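PDB 3STO: serine protease inhibitor from Schistosoma haematobium, which probably inhibits serine proteases through the serpin mechanism, in which a reactive-centre loop is presented to the enzyme as bait. Local coordinates for residues 272-283 / 382-393. Residues are numbered along the deposited sequence; the frame is centred on the assembly and turned at random.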
ATOM      1  N   LEU A 272      14.105  -2.682   6.539  1.00 17.04           N
ATOM      2  CA  LEU A 272      13.328  -3.265   5.458  1.00 22.00           C
ATOM      3  C   LEU A 272      12.003  -2.542   5.263  1.00 24.20           C
ATOM      4  O   LEU A 272      11.540  -2.427   4.132  1.00 23.48           O
ATOM      5  CB  LEU A 272      13.066  -4.758   5.692  1.00 19.94           C
ATOM      6  CG  LEU A 272      14.274  -5.670   5.512  1.00 24.40           C
ATOM      7  CD1 LEU A 272      13.994  -6.968   6.196  1.00 27.34           C
ATOM      8  CD2 LEU A 272      14.563  -5.884   4.061  1.00 24.61           C
ATOM      9  N   LEU A 273      11.388  -2.090   6.361  1.00 18.73           N
ATOM     10  CA  LEU A 273      10.157  -1.320   6.279  1.00 18.60           C
ATOM     11  C   LEU A 273      10.413   0.053   5.607  1.00 26.15           C
ATOM     12  O   LEU A 273       9.642   0.483   4.745  1.00 24.00           O
ATOM     13  CB  LEU A 273       9.499  -1.164   7.657  1.00 21.73           C
ATOM     14  CG  LEU A 273       8.138  -0.445   7.621  1.00 30.05           C
ATOM     15  CD1 LEU A 273       7.064  -1.331   7.001  1.00 19.26           C
ATOM     16  CD2 LEU A 273       7.696   0.045   9.009  1.00 22.42           C
ATOM     17  N   ASN A 274      11.503   0.730   5.966  1.00 18.20           N
ATOM     18  CA  ASN A 274      11.763   2.038   5.391  1.00 21.94           C
ATOM     19  C   ASN A 274      12.472   1.970   4.023  1.00 30.65           C
ATOM     20  O   ASN A 274      12.654   2.989   3.370  1.00 27.84           O
ATOM     21  CB  ASN A 274      12.504   2.960   6.378  1.00 15.86           C
ATOM     22  CG  ASN A 274      13.927   2.520   6.656  1.00 22.00           C
ATOM     23  OD1 ASN A 274      14.567   1.858   5.845  1.00 22.23           O
ATOM     24  ND2 ASN A 274      14.432   2.888   7.821  1.00 23.92           N
ATOM     25  N   GLY A 275      12.855   0.764   3.598  1.00 28.74           N
ATOM     26  CA  GLY A 275      13.475   0.568   2.301  1.00 22.40           C
ATOM     27  C   GLY A 275      14.989   0.782   2.212  1.00 27.57           C
ATOM     28  O   GLY A 275      15.568   0.612   1.149  1.00 21.22           O
ATOM     29  N   ASN A 276      15.641   1.143   3.313  1.00 24.25           N
ATOM     30  CA  ASN A 276      17.098   1.260   3.306  1.00 22.14           C
ATOM     31  C   ASN A 276      17.758  -0.069   3.022  1.00 27.08           C
ATOM     32  O   ASN A 276      18.864  -0.126   2.488  1.00 34.56           O
ATOM     33  CB  ASN A 276      17.625   1.834   4.631  1.00 26.91           C
ATOM     34  CG  ASN A 276      17.241   3.293   4.829  1.00 34.31           C
ATOM     35  OD1 ASN A 276      16.768   3.956   3.898  1.00 34.34           O
ATOM     36  ND2 ASN A 276      17.418   3.792   6.040  1.00 26.62           N
ATOM     37  N   LYS A 277      17.090  -1.146   3.416  1.00 28.09           N
ATOM     38  CA  LYS A 277      17.517  -2.486   3.064  1.00 23.55           C
ATOM     39  C   LYS A 277      16.537  -2.993   2.024  1.00 24.30           C
ATOM     40  O   LYS A 277      15.342  -2.702   2.106  1.00 19.64           O
ATOM     41  CB  LYS A 277      17.492  -3.380   4.275  1.00 20.75           C
ATOM     42  CG  LYS A 277      18.761  -3.417   5.121  1.00 21.99           C
ATOM     43  CD  LYS A 277      18.416  -4.137   6.467  1.00 28.55           C
ATOM     44  CE  LYS A 277      19.628  -4.727   7.159  1.00 33.75           C
ATOM     45  NZ  LYS A 277      20.438  -3.724   7.880  1.00 37.49           N
ATOM     46  N   VAL A 278      17.042  -3.723   1.036  1.00 26.78           N
ATOM     47  CA  VAL A 278      16.233  -4.109  -0.132  1.00 26.89           C
ATOM     48  C   VAL A 278      15.607  -5.482   0.074  1.00 26.22           C
ATOM     49  O   VAL A 278      16.318  -6.484   0.121  1.00 27.15           O
ATOM     50  CB  VAL A 278      17.082  -4.091  -1.430  1.00 31.12           C
ATOM     51  CG1 VAL A 278      16.259  -4.493  -2.626  1.00 23.32           C
ATOM     52  CG2 VAL A 278      17.653  -2.719  -1.633  1.00 23.58           C
ATOM     53  N   LEU A 279      14.283  -5.509   0.208  1.00 21.73           N
ATOM     54  CA  LEU A 279      13.562  -6.713   0.586  1.00 21.09           C
ATOM     55  C   LEU A 279      13.860  -7.896  -0.332  1.00 23.72           C
ATOM     56  O   LEU A 279      14.101  -9.017   0.136  1.00 26.00           O
ATOM     57  CB  LEU A 279      12.039  -6.452   0.647  1.00 20.18           C
ATOM     58  CG  LEU A 279      11.122  -7.609   1.159  1.00 21.08           C
ATOM     59  CD1 LEU A 279      11.522  -8.197   2.535  1.00 11.89           C
ATOM     60  CD2 LEU A 279       9.655  -7.171   1.198  1.00 16.57           C
ATOM     61  N   SER A 280      13.837  -7.644  -1.637  1.00 21.52           N
ATOM     62  CA  SER A 280      14.061  -8.693  -2.634  1.00 22.87           C
ATOM     63  C   SER A 280      15.386  -9.414  -2.448  1.00 24.04           C
ATOM     64  O   SER A 280      15.458 -10.607  -2.706  1.00 28.03           O
ATOM     65  CB  SER A 280      13.925  -8.158  -4.069  1.00 27.60           C
ATOM     66  OG  SER A 280      14.890  -7.167  -4.347  1.00 25.04           O
ATOM     67  N   GLU A 281      16.415  -8.698  -1.993  1.00 21.55           N
ATOM     68  CA  GLU A 281      17.714  -9.300  -1.686  1.00 23.17           C
ATOM     69  C   GLU A 281      17.638 -10.289  -0.542  1.00 34.50           C
ATOM     70  O   GLU A 281      18.420 -11.235  -0.514  1.00 36.56           O
ATOM     71  CB  GLU A 281      18.764  -8.228  -1.342  1.00 22.93           C
ATOM     72  CG  GLU A 281      19.104  -7.307  -2.522  1.00 38.03           C
ATOM     73  CD  GLU A 281      20.197  -6.297  -2.207  1.00 66.25           C
ATOM     74  OE1 GLU A 281      20.903  -6.499  -1.192  1.00 79.99           O
ATOM     75  OE2 GLU A 281      20.352  -5.302  -2.970  1.00 65.28           O
ATOM     76  N   TYR A 282      16.715 -10.049   0.406  1.00 33.60           N
ATOM     77  CA  TYR A 282      16.481 -10.969   1.517  1.00 24.15           C
ATOM     78  C   TYR A 282      15.611 -12.106   1.063  1.00 27.71           C
ATOM     79  O   TYR A 282      15.892 -13.256   1.363  1.00 30.55           O
ATOM     80  CB  TYR A 282      15.878 -10.258   2.741  1.00 21.81           C
ATOM     81  CG  TYR A 282      16.903  -9.382   3.374  1.00 18.27           C
ATOM     82  CD1 TYR A 282      17.226  -8.157   2.811  1.00 25.69           C
ATOM     83  CD2 TYR A 282      17.622  -9.808   4.453  1.00 17.06           C
ATOM     84  CE1 TYR A 282      18.220  -7.338   3.357  1.00 28.70           C
ATOM     85  CE2 TYR A 282      18.620  -9.015   5.012  1.00 25.09           C
ATOM     86  CZ  TYR A 282      18.919  -7.774   4.460  1.00 31.26           C
ATOM     87  OH  TYR A 282      19.908  -6.972   5.011  1.00 25.12           O
ATOM     88  N   VAL A 283      14.551 -11.792   0.334  1.00 23.57           N
ATOM     89  CA  VAL A 283      13.649 -12.836  -0.125  1.00 22.05           C
ATOM     90  C   VAL A 283      14.364 -13.855  -1.028  1.00 37.43           C
ATOM     91  O   VAL A 283      14.093 -15.065  -0.937  1.00 29.75           O
ATOM     92  CB  VAL A 283      12.370 -12.227  -0.759  1.00 33.43           C
ATOM     93  CG1 VAL A 283      11.443 -13.306  -1.329  1.00 23.29           C
ATOM     94  CG2 VAL A 283      11.615 -11.414   0.285  1.00 28.65           C
ATOM     95  N   ILE A 382       7.391  -6.947  11.456  1.00 18.41           N
ATOM     96  CA  ILE A 382       7.150  -6.254  10.201  1.00 21.32           C
ATOM     97  C   ILE A 382       6.732  -7.277   9.147  1.00 16.86           C
ATOM     98  O   ILE A 382       7.258  -8.386   9.086  1.00 20.99           O
ATOM     99  CB  ILE A 382       8.392  -5.384   9.812  1.00 17.74           C
ATOM    100  CG1 ILE A 382       8.294  -4.044  10.558  1.00 14.76           C
ATOM    101  CG2 ILE A 382       8.511  -5.164   8.310  1.00 17.13           C
ATOM    102  CD1 ILE A 382       9.426  -3.795  11.431  1.00 23.10           C
ATOM    103  N   CYS A 383       5.740  -6.931   8.353  1.00 14.81           N
ATOM    104  CA  CYS A 383       5.307  -7.849   7.323  1.00 18.04           C
ATOM    105  C   CYS A 383       5.002  -7.145   5.990  1.00 25.46           C
ATOM    106  O   CYS A 383       4.810  -5.920   5.940  1.00 23.49           O
ATOM    107  CB  CYS A 383       4.136  -8.696   7.807  1.00 13.98           C
ATOM    108  SG  CYS A 383       2.701  -7.739   8.165  1.00 18.47           S
ATOM    109  N   PHE A 384       4.983  -7.930   4.915  1.00 15.02           N
ATOM    110  CA  PHE A 384       4.779  -7.404   3.579  1.00 16.35           C
ATOM    111  C   PHE A 384       3.905  -8.333   2.776  1.00 19.29           C
ATOM    112  O   PHE A 384       3.926  -9.541   2.990  1.00 14.13           O
ATOM    113  CB  PHE A 384       6.105  -7.334   2.864  1.00 15.32           C
ATOM    114  CG  PHE A 384       7.147  -6.493   3.560  1.00 14.67           C
ATOM    115  CD1 PHE A 384       7.234  -5.108   3.302  1.00 18.18           C
ATOM    116  CD2 PHE A 384       8.073  -7.080   4.391  1.00 12.55           C
ATOM    117  CE1 PHE A 384       8.206  -4.326   3.873  1.00 13.67           C
ATOM    118  CE2 PHE A 384       9.068  -6.308   5.003  1.00 15.90           C
ATOM    119  CZ  PHE A 384       9.141  -4.927   4.734  1.00 19.57           C
ATOM    120  N   ILE A 385       3.106  -7.780   1.868  1.00 15.96           N
ATOM    121  CA  ILE A 385       2.667  -8.592   0.750  1.00 12.61           C
ATOM    122  C   ILE A 385       3.709  -8.339  -0.326  1.00 16.57           C
ATOM    123  O   ILE A 385       3.894  -7.212  -0.750  1.00 19.93           O
ATOM    124  CB  ILE A 385       1.309  -8.212   0.278  1.00 20.15           C
ATOM    125  CG1 ILE A 385       0.300  -8.471   1.389  1.00 16.89           C
ATOM    126  CG2 ILE A 385       0.987  -8.941  -1.044  1.00 13.68           C
ATOM    127  CD1 ILE A 385      -1.069  -7.887   1.109  1.00 21.25           C
ATOM    128  N   TYR A 386       4.459  -9.366  -0.697  1.00 15.35           N
ATOM    129  CA  TYR A 386       5.596  -9.189  -1.584  1.00 18.14           C
ATOM    130  C   TYR A 386       5.207  -9.690  -2.973  1.00 16.93           C
ATOM    131  O   TYR A 386       4.586 -10.747  -3.098  1.00 13.08           O
ATOM    132  CB  TYR A 386       6.801  -9.973  -1.036  1.00 16.49           C
ATOM    133  CG  TYR A 386       8.045  -9.976  -1.900  1.00 17.04           C
ATOM    134  CD1 TYR A 386       8.820  -8.835  -2.046  1.00 16.54           C
ATOM    135  CD2 TYR A 386       8.447 -11.127  -2.572  1.00 21.76           C
ATOM    136  CE1 TYR A 386       9.961  -8.831  -2.826  1.00 20.60           C
ATOM    137  CE2 TYR A 386       9.589 -11.136  -3.365  1.00 23.32           C
ATOM    138  CZ  TYR A 386      10.344  -9.972  -3.495  1.00 33.25           C
ATOM    139  OH  TYR A 386      11.492  -9.958  -4.271  1.00 26.72           O
ATOM    140  N   ASP A 387       5.572  -8.918  -4.002  1.00 19.13           N
ATOM    141  CA  ASP A 387       5.282  -9.262  -5.401  1.00 15.50           C
ATOM    142  C   ASP A 387       6.502  -9.884  -6.085  1.00 19.63           C
ATOM    143  O   ASP A 387       7.535  -9.233  -6.233  1.00 18.02           O
ATOM    144  CB  ASP A 387       4.815  -8.025  -6.148  1.00 17.62           C
ATOM    145  CG  ASP A 387       4.338  -8.335  -7.563  1.00 28.61           C
ATOM    146  OD1 ASP A 387       4.900  -9.232  -8.246  1.00 27.41           O
ATOM    147  OD2 ASP A 387       3.398  -7.650  -7.998  1.00 22.57           O
ATOM    148  N   GLN A 388       6.387 -11.147  -6.506  1.00 18.84           N
ATOM    149  CA  GLN A 388       7.574 -11.911  -6.917  1.00 21.72           C
ATOM    150  C   GLN A 388       7.982 -11.591  -8.325  1.00 19.34           C
ATOM    151  O   GLN A 388       9.096 -11.881  -8.748  1.00 27.55           O
ATOM    152  CB  GLN A 388       7.385 -13.423  -6.741  1.00 20.24           C
ATOM    153  CG  GLN A 388       7.001 -13.794  -5.335  1.00 17.37           C
ATOM    154  CD  GLN A 388       7.841 -14.910  -4.772  1.00 30.16           C
ATOM    155  OE1 GLN A 388       9.085 -14.825  -4.699  1.00 34.15           O
ATOM    156  NE2 GLN A 388       7.176 -15.975  -4.373  1.00 33.47           N
ATOM    157  N   GLN A 389       7.078 -10.962  -9.050  1.00 18.04           N
ATOM    158  CA  GLN A 389       7.398 -10.529 -10.391  1.00 20.94           C
ATOM    159  C   GLN A 389       8.030  -9.129 -10.374  1.00 29.56           C
ATOM    160  O   GLN A 389       9.132  -8.921 -10.891  1.00 28.87           O
ATOM    161  CB  GLN A 389       6.141 -10.595 -11.243  1.00 23.55           C
ATOM    162  CG  GLN A 389       6.374 -10.286 -12.687  1.00 34.29           C
ATOM    163  CD  GLN A 389       5.111 -10.402 -13.438  1.00 38.91           C
ATOM    164  OE1 GLN A 389       4.414 -11.434 -13.334  1.00 33.72           O
ATOM    165  NE2 GLN A 389       4.743  -9.327 -14.160  1.00 35.62           N
ATOM    166  N   LEU A 390       7.361  -8.181  -9.724  1.00 30.15           N
ATOM    167  CA  LEU A 390       7.927  -6.854  -9.552  1.00 17.44           C
ATOM    168  C   LEU A 390       9.114  -6.838  -8.592  1.00 28.01           C
ATOM    169  O   LEU A 390       9.810  -5.842  -8.502  1.00 30.88           O
ATOM    170  CB  LEU A 390       6.861  -5.896  -9.061  1.00 17.81           C
ATOM    171  CG  LEU A 390       5.607  -5.793  -9.930  1.00 27.57           C
ATOM    172  CD1 LEU A 390       4.655  -4.779  -9.322  1.00 32.19           C
ATOM    173  CD2 LEU A 390       5.943  -5.410 -11.360  1.00 27.98           C
ATOM    174  N   THR A 391       9.344  -7.952  -7.890  1.00 22.81           N
ATOM    175  CA  THR A 391      10.320  -8.031  -6.792  1.00 25.20           C
ATOM    176  C   THR A 391      10.289  -6.833  -5.828  1.00 21.79           C
ATOM    177  O   THR A 391      11.323  -6.237  -5.508  1.00 28.15           O
ATOM    178  CB  THR A 391      11.767  -8.311  -7.273  1.00 25.65           C
ATOM    179  OG1 THR A 391      12.172  -7.281  -8.178  1.00 32.35           O
ATOM    180  CG2 THR A 391      11.835  -9.642  -7.980  1.00 23.53           C
HETATM  181  N   MSE A 392       9.101  -6.506  -5.350  1.00 13.09           N
HETATM  182  CA  MSE A 392       8.981  -5.433  -4.396  1.00 26.75           C
HETATM  183  C   MSE A 392       7.735  -5.643  -3.561  1.00 23.66           C
HETATM  184  O   MSE A 392       6.849  -6.399  -3.923  1.00 16.03           O
HETATM  185  CB  MSE A 392       8.892  -4.095  -5.115  1.00 19.12           C
HETATM  186  CG  MSE A 392       7.539  -3.874  -5.763  1.00 38.61           C
HETATM  187 SE   MSE A 392       7.464  -2.297  -6.976  1.00 67.64          SE
HETATM  188  CE  MSE A 392       8.197  -0.938  -5.744  1.00 35.02           C
ATOM    189  N   PRO A 393       7.672  -4.984  -2.408  1.00 23.25           N
ATOM    190  CA  PRO A 393       6.426  -5.107  -1.654  1.00 15.40           C
ATOM    191  C   PRO A 393       5.362  -4.179  -2.210  1.00 19.29           C
ATOM    192  O   PRO A 393       5.611  -3.024  -2.563  1.00 26.24           O
ATOM    193  CB  PRO A 393       6.834  -4.667  -0.244  1.00 22.02           C
ATOM    194  CG  PRO A 393       7.956  -3.669  -0.488  1.00 21.04           C
ATOM    195  CD  PRO A 393       8.713  -4.226  -1.683  1.00 21.25           C
TER
HETATM  196  O   HOH W   1      12.187  -5.481  -2.651  1.00 26.16           O
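Two short helices, 269-273 and 279-283, which correspond to helices G and H of the serpin fold, cover one face of sheet B at the hairpin of strands 381-387 and 392-399, and Leu279 has more of its surface covered by residues 382-393 than any other residue of 272-283. Helix 279-283 runs nearly perpendicular to strand 382-387, at 82°. With CG anti to the backbone N (chi1 -175°), Leu279 reaches down to the hairpin and sets CD2 over one face of the Phe384 ring in a CH-pi contact, 3.6 Å from its centroid and displaced toward the rim. Leu279 CD2 also lies 3.7 Å from Tyr386 CD1 and 4.0 Å from Pro393 CB, so it is wedged among two aromatic rings and a proline on both strands. One turn on, Val283 makes a second CH-pi contact, with the Tyr386 ring: CG2 stands almost straight above the ring centre at 4.1 Å, while Val283 CG1 leans over the rim to 3.5 Å from Tyr386 CE2. At the other end of the strand, Leu273 packs its CB against Ile382 CG2, and its backbone N lies at the edge of the Phe384 ring, near the ring plane. Leu273 also touches Ala396 and Lys398 of strand 392-399. The polar link is a water that accepts from Ser280 N at 2.9 Å and donates to Thr391 O, thereby joining the first turn of the helix to the hairpin loop. Asp387 OD1 accepts from Gln389 N in an Asx turn and also from Leu390 N, which holds the start of the loop, and it pairs with Arg252; Thr391 and Met392 opposite Asp387 form a G1 beta bulge. This is the cover that helices G and H give to the C-terminal hairpin of sheet B in serpins.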